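Side-chain contacts in excinuclease ABC, subunit A. (Deinococcus radiodurans, PDB 2VF7), which probably takes part in nucleotide excision repair as a zinc-containing ABC-type ATPase that binds DNA: residues G472-P477 with Y484-R489; T392-N397 with L421-N426. The protein carries 1 engineered substitution. All blocks are in the same frame, centred on the assembly; numbering follows the deposited sequence. Where two conformers were deposited one is given.

How the interactions relate
Interaction 1 and interaction 2 show how the same kind of contact, apolar and without a hydrogen bond across it, changes character with its place in a fold. Both are partly buried and both belong to the lobe built on the sheet that runs from strand 94-96 to strand 464-468, yet they share no helix, and their centres lie about 30 Å apart. Interaction 2 joins the end region of helix 382-393 to helix 417-428 through one leucine and is nearer the centre of the chain. Interaction 1, farther out, joins a 3-10 turn to the helix that follows it; there buried leucines continue outward into an aromatic ring and an exposed lysine, adding a cation-pi component.

Interaction 1. Residues G472-P477 with Y484-R489; sequences GLKHVP and YLFADR
The ring of Phe486 is sandwiched between its own helix and the 3-10 turn 472-475. Over the centre of one face stands CB of the preceding residue, Leu485, 4.1 Å above the plane; the opposite face receives Lys474. The lysine uses two parts of its chain there: CB makes an off-centre CH-pi contact, and NZ returns to the ring as an off-centre cation-pi partner, 4.8 Å from the Phe486 centroid and 27° off the normal. CG of Lys474 is anti to the backbone N, and a bend at chi3 (39°) brings the ammonium group back to the same face, beyond the rim of the ring. A salt bridge from NZ to Glu471 gives the charge a second partner. At the edge, close to the ring plane, CB of Leu473 approaches CE2 of Phe486 at 4.0 Å. Deeper in, the leucines meet by their methyl groups: CD2 of Leu473 lies 4.1 Å from CD2 of Leu485, the two side chains crossing at about a right angle. The contact thus grades from buried leucines to an exposed lysine. It closes the short connection between strand 464-468, at the rim of the ATPase sheet, and helix 480-487, whose Leu485 also packs on Leu441 and Ile444 of helix 441-444, while Tyr484 reaches across to helix 766-781.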
loop_
_atom_site.group_PDB
_atom_site.type_symbol
_atom_site.label_atom_id
_atom_site.label_comp_id
_atom_site.label_asym_id
_atom_site.label_seq_id
_atom_site.Cartn_x
_atom_site.Cartn_y
_atom_site.Cartn_z
ATOM N N GLY A 472 32.055 29.412 1.045
ATOM C CA GLY A 472 31.740 30.387 0.000
ATOM C C GLY A 472 30.535 31.262 0.307
ATOM O O GLY A 472 30.225 32.186 -0.448
ATOM N N LEU A 473 29.849 30.964 1.406
ATOM C CA LEU A 473 28.739 31.785 1.887
ATOM C C LEU A 473 29.285 33.118 2.434
ATOM O O LEU A 473 28.565 34.107 2.598
ATOM C CB LEU A 473 27.966 31.014 2.960
ATOM C CG LEU A 473 26.585 31.457 3.454
ATOM C CD1 LEU A 473 25.545 31.456 2.345
ATOM C CD2 LEU A 473 26.143 30.563 4.582
ATOM N N LYS A 474 30.586 33.118 2.688
ATOM C CA LYS A 474 31.309 34.263 3.203
ATOM C C LYS A 474 31.349 35.403 2.172
ATOM O O LYS A 474 31.723 36.531 2.506
ATOM C CB LYS A 474 32.713 33.784 3.600
ATOM C CG LYS A 474 33.703 34.823 4.075
ATOM C CD LYS A 474 34.764 34.206 5.004
ATOM C CE LYS A 474 35.230 32.810 4.572
ATOM N NZ LYS A 474 35.965 32.137 5.689
ATOM N N HIS A 475 30.932 35.115 0.936
ATOM C CA HIS A 475 30.936 36.108 -0.139
ATOM C C HIS A 475 29.533 36.553 -0.585
ATOM O O HIS A 475 29.387 37.256 -1.585
ATOM C CB HIS A 475 31.724 35.584 -1.341
ATOM C CG HIS A 475 33.150 35.240 -1.037
ATOM N ND1 HIS A 475 33.636 33.952 -1.119
ATOM C CD2 HIS A 475 34.200 36.015 -0.672
ATOM C CE1 HIS A 475 34.921 33.947 -0.808
ATOM N NE2 HIS A 475 35.288 35.187 -0.531
ATOM N N VAL A 476 28.503 36.132 0.144
ATOM C CA VAL A 476 27.119 36.560 -0.144
ATOM C C VAL A 476 26.495 37.259 1.084
ATOM O O VAL A 476 26.159 36.608 2.087
ATOM C CB VAL A 476 26.243 35.427 -0.837
ATOM C CG1 VAL A 476 26.944 34.075 -0.818
ATOM C CG2 VAL A 476 24.816 35.339 -0.276
ATOM N N PRO A 477 26.399 38.607 1.020
ATOM C CA PRO A 477 26.075 39.491 2.145
ATOM C C PRO A 477 24.583 39.628 2.461
ATOM O O PRO A 477 24.226 40.129 3.525
ATOM C CB PRO A 477 26.660 40.842 1.702
ATOM C CG PRO A 477 27.336 40.587 0.356
ATOM C CD PRO A 477 26.648 39.393 -0.197
ATOM N N TYR A 484 25.718 35.269 10.901
ATOM C CA TYR A 484 25.940 34.584 12.169
ATOM C C TYR A 484 27.167 33.692 12.090
ATOM O O TYR A 484 27.953 33.615 13.026
ATOM C CB TYR A 484 24.677 33.816 12.598
ATOM C CG TYR A 484 23.656 34.765 13.175
ATOM C CD1 TYR A 484 22.765 35.443 12.348
ATOM C CD2 TYR A 484 23.630 35.042 14.546
ATOM C CE1 TYR A 484 21.858 36.351 12.865
ATOM C CE2 TYR A 484 22.718 35.952 15.078
ATOM C CZ TYR A 484 21.841 36.605 14.228
ATOM O OH TYR A 484 20.937 37.505 14.734
ATOM N N LEU A 485 27.348 33.072 10.934
ATOM C CA LEU A 485 28.393 32.084 10.723
ATOM C C LEU A 485 29.778 32.727 10.571
ATOM O O LEU A 485 30.768 32.195 11.086
ATOM C CB LEU A 485 28.030 31.223 9.498
ATOM C CG LEU A 485 28.434 29.754 9.359
ATOM C CD1 LEU A 485 27.759 28.875 10.389
ATOM C CD2 LEU A 485 28.101 29.281 7.956
ATOM N N PHE A 486 29.846 33.876 9.894
ATOM C CA PHE A 486 31.135 34.500 9.558
ATOM C C PHE A 486 31.317 35.971 9.961
ATOM O O PHE A 486 32.451 36.449 10.020
ATOM C CB PHE A 486 31.443 34.367 8.054
ATOM C CG PHE A 486 31.443 32.953 7.542
ATOM C CD1 PHE A 486 32.298 31.992 8.084
ATOM C CD2 PHE A 486 30.600 32.585 6.495
ATOM C CE1 PHE A 486 32.292 30.682 7.606
ATOM C CE2 PHE A 486 30.594 31.289 6.011
ATOM C CZ PHE A 486 31.444 30.337 6.564
ATOM N N ALA A 487 30.228 36.694 10.215
ATOM C CA ALA A 487 30.331 38.144 10.451
ATOM C C ALA A 487 30.079 38.579 11.890
ATOM O O ALA A 487 30.177 39.772 12.195
ATOM C CB ALA A 487 29.430 38.921 9.494
ATOM N N ASP A 488 29.752 37.614 12.757
ATOM C CA ASP A 488 29.626 37.834 14.202
ATOM C C ASP A 488 28.430 38.727 14.581
ATOM O O ASP A 488 28.604 39.799 15.188
ATOM C CB ASP A 488 30.947 38.407 14.763
ATOM C CG ASP A 488 31.090 38.225 16.268
ATOM O OD1 ASP A 488 31.804 39.053 16.885
ATOM O OD2 ASP A 488 30.502 37.261 16.826
ATOM N N ARG A 489 27.221 38.292 14.223
ATOM C CA ARG A 489 26.010 39.000 14.641
ATOM C C ARG A 489 25.677 38.697 16.093
ATOM O O ARG A 489 25.260 37.578 16.425
ATOM C CB ARG A 489 24.796 38.667 13.763
ATOM C CG ARG A 489 24.734 39.401 12.443
ATOM C CD ARG A 489 23.392 40.128 12.178
ATOM N NE ARG A 489 22.192 39.520 12.773
ATOM C CZ ARG A 489 20.937 39.761 12.378
ATOM N NH1 ARG A 489 20.685 40.587 11.364
ATOM N NH2 ARG A 489 19.920 39.171 12.993
#

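Interaction 2. Residues T392-N397 with L421-N426; sequences TQLYSN and LSALEN
Leu394 makes a small apolar contact with Ala423 and Asn426, bridging the end region of helix 382-393 and the side of helix 417-428. Its branched end does all the touching from the first segment, and each methyl has its own target on the second helix. CD1 meets Ala423 twice, 3.7 Å from CB and 3.6 Å from the carbonyl O, so that the methyl rests against backbone as well as side chain. CD2 goes to the next turn, 3.7 Å from CB of Asn426 and close to the carbonyl carbon of that residue. Ala423 and Asn426 are three positions apart, and the leucine fork spans them. The Asn426 side chain crosses that of Leu394 at about a right angle; its CB points toward the leucine, while chi1 (-77°, CG anti to the carbonyl carbon) places only the carboxamide. In an ABC ATPase head the contact joins the helix that starts at the signature sequence LSPGE to the nucleotide-binding core, where helix 417-428 is the crossover of a beta-alpha-beta unit linking the adjacent parallel strands 402-406 and 433-437. Leu394 also packs on Val362 of helix 345-365 and on Leu427 of helix 417-428, so two helices meet its side chain. An alanine at Leu394 would lose both methyl contacts and is likely to leave a gap beside Ala423 and the CB of Asn426. Near by, the second subunit approaches helix 382-393, where Ser68 of that subunit makes a weak hydrogen bond to Gln393.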
loop_
_atom_site.group_PDB
_atom_site.type_symbol
_atom_site.label_atom_id
_atom_site.label_comp_id
_atom_site.label_asym_id
_atom_site.label_seq_id
_atom_site.Cartn_x
_atom_site.Cartn_y
_atom_site.Cartn_z
ATOM N N THR A 392 18.688 3.349 13.877
ATOM C CA THR A 392 18.164 2.112 13.263
ATOM C C THR A 392 18.620 1.942 11.812
ATOM O O THR A 392 18.814 0.819 11.331
ATOM C CB THR A 392 16.620 2.069 13.346
ATOM O OG1 THR A 392 16.227 2.197 14.718
ATOM C CG2 THR A 392 16.084 0.769 12.810
ATOM N N GLN A 393 18.785 3.072 11.133
ATOM C CA GLN A 393 19.241 3.108 9.753
ATOM C C GLN A 393 20.712 2.700 9.670
ATOM O O GLN A 393 21.158 2.162 8.655
ATOM C CB GLN A 393 19.093 4.521 9.171
ATOM C CG GLN A 393 17.674 5.018 8.942
ATOM C CD GLN A 393 16.654 3.932 8.587
ATOM O OE1 GLN A 393 16.612 3.409 7.462
ATOM N NE2 GLN A 393 15.803 3.610 9.555
ATOM N N LEU A 394 21.454 2.986 10.739
ATOM C CA LEU A 394 22.897 2.772 10.760
ATOM C C LEU A 394 23.266 1.296 10.830
ATOM O O LEU A 394 24.440 0.934 10.650
ATOM C CB LEU A 394 23.564 3.574 11.880
ATOM C CG LEU A 394 24.067 4.975 11.510
ATOM C CD1 LEU A 394 24.678 5.653 12.714
ATOM C CD2 LEU A 394 25.104 4.899 10.389
ATOM N N TYR A 395 22.260 0.447 11.065
ATOM C CA TYR A 395 22.426 -1.000 10.990
ATOM C C TYR A 395 21.361 -1.691 10.149
ATOM O O TYR A 395 21.063 -2.866 10.353
ATOM C CB TYR A 395 22.551 -1.630 12.383
ATOM C CG TYR A 395 21.437 -1.366 13.386
ATOM C CD1 TYR A 395 20.227 -2.068 13.329
ATOM C CD2 TYR A 395 21.627 -0.470 14.444
ATOM C CE1 TYR A 395 19.222 -1.853 14.274
ATOM C CE2 TYR A 395 20.629 -0.249 15.394
ATOM C CZ TYR A 395 19.434 -0.946 15.304
ATOM O OH TYR A 395 18.453 -0.734 16.240
ATOM N N SER A 396 20.810 -0.966 9.184
ATOM C CA SER A 396 19.676 -1.471 8.429
ATOM C C SER A 396 20.136 -2.107 7.136
ATOM O O SER A 396 19.406 -2.915 6.556
ATOM C CB SER A 396 18.692 -0.349 8.120
ATOM O OG SER A 396 18.927 0.181 6.829
ATOM N N ASN A 397 21.335 -1.715 6.693
ATOM C CA ASN A 397 21.968 -2.231 5.467
ATOM C C ASN A 397 21.453 -1.597 4.160
ATOM O O ASN A 397 21.851 -2.036 3.064
ATOM C CB ASN A 397 21.891 -3.770 5.399
ATOM C CG ASN A 397 23.194 -4.460 5.801
ATOM O OD1 ASN A 397 23.416 -5.630 5.461
ATOM N ND2 ASN A 397 24.066 -3.743 6.512
ATOM N N LEU A 421 26.955 14.408 14.534
ATOM C CA LEU A 421 27.775 14.598 13.331
ATOM C C LEU A 421 28.465 13.326 12.853
ATOM O O LEU A 421 28.608 13.104 11.650
ATOM C CB LEU A 421 28.810 15.706 13.552
ATOM C CG LEU A 421 28.300 17.134 13.333
ATOM C CD1 LEU A 421 29.354 18.172 13.694
ATOM C CD2 LEU A 421 27.772 17.376 11.899
ATOM N N SER A 422 28.883 12.503 13.813
ATOM C CA SER A 422 29.588 11.251 13.557
ATOM C C SER A 422 28.679 10.130 13.030
ATOM O O SER A 422 29.123 9.278 12.257
ATOM C CB SER A 422 30.338 10.821 14.822
ATOM O OG SER A 422 30.283 9.422 15.002
ATOM N N ALA A 423 27.415 10.137 13.449
ATOM C CA ALA A 423 26.409 9.185 12.969
ATOM C C ALA A 423 25.912 9.534 11.580
ATOM O O ALA A 423 25.481 8.657 10.853
ATOM C CB ALA A 423 25.255 9.120 13.920
ATOM N N LEU A 424 25.947 10.818 11.230
ATOM C CA LEU A 424 25.582 11.288 9.892
ATOM C C LEU A 424 26.666 10.956 8.861
ATOM O O LEU A 424 26.355 10.609 7.731
ATOM C CB LEU A 424 25.299 12.797 9.902
ATOM C CG LEU A 424 24.112 13.349 10.709
ATOM C CD1 LEU A 424 24.074 14.887 10.663
ATOM C CD2 LEU A 424 22.787 12.775 10.253
ATOM N N GLU A 425 27.933 11.051 9.257
ATOM C CA GLU A 425 29.055 10.681 8.390
ATOM C C GLU A 425 29.079 9.183 8.156
ATOM O O GLU A 425 29.332 8.741 7.033
ATOM C CB GLU A 425 30.389 11.170 8.952
ATOM C CG GLU A 425 31.667 10.531 8.323
ATOM C CD GLU A 425 32.098 11.153 6.985
ATOM O OE1 GLU A 425 31.431 12.095 6.494
ATOM O OE2 GLU A 425 33.116 10.693 6.415
ATOM N N ASN A 426 28.783 8.400 9.195
ATOM C CA ASN A 426 28.727 6.941 9.045
ATOM C C ASN A 426 27.610 6.519 8.113
ATOM O O ASN A 426 27.780 5.595 7.323
ATOM C CB ASN A 426 28.556 6.230 10.385
ATOM C CG ASN A 426 29.839 6.173 11.199
ATOM O OD1 ASN A 426 30.951 6.050 10.665
ATOM N ND2 ASN A 426 29.684 6.242 12.509
#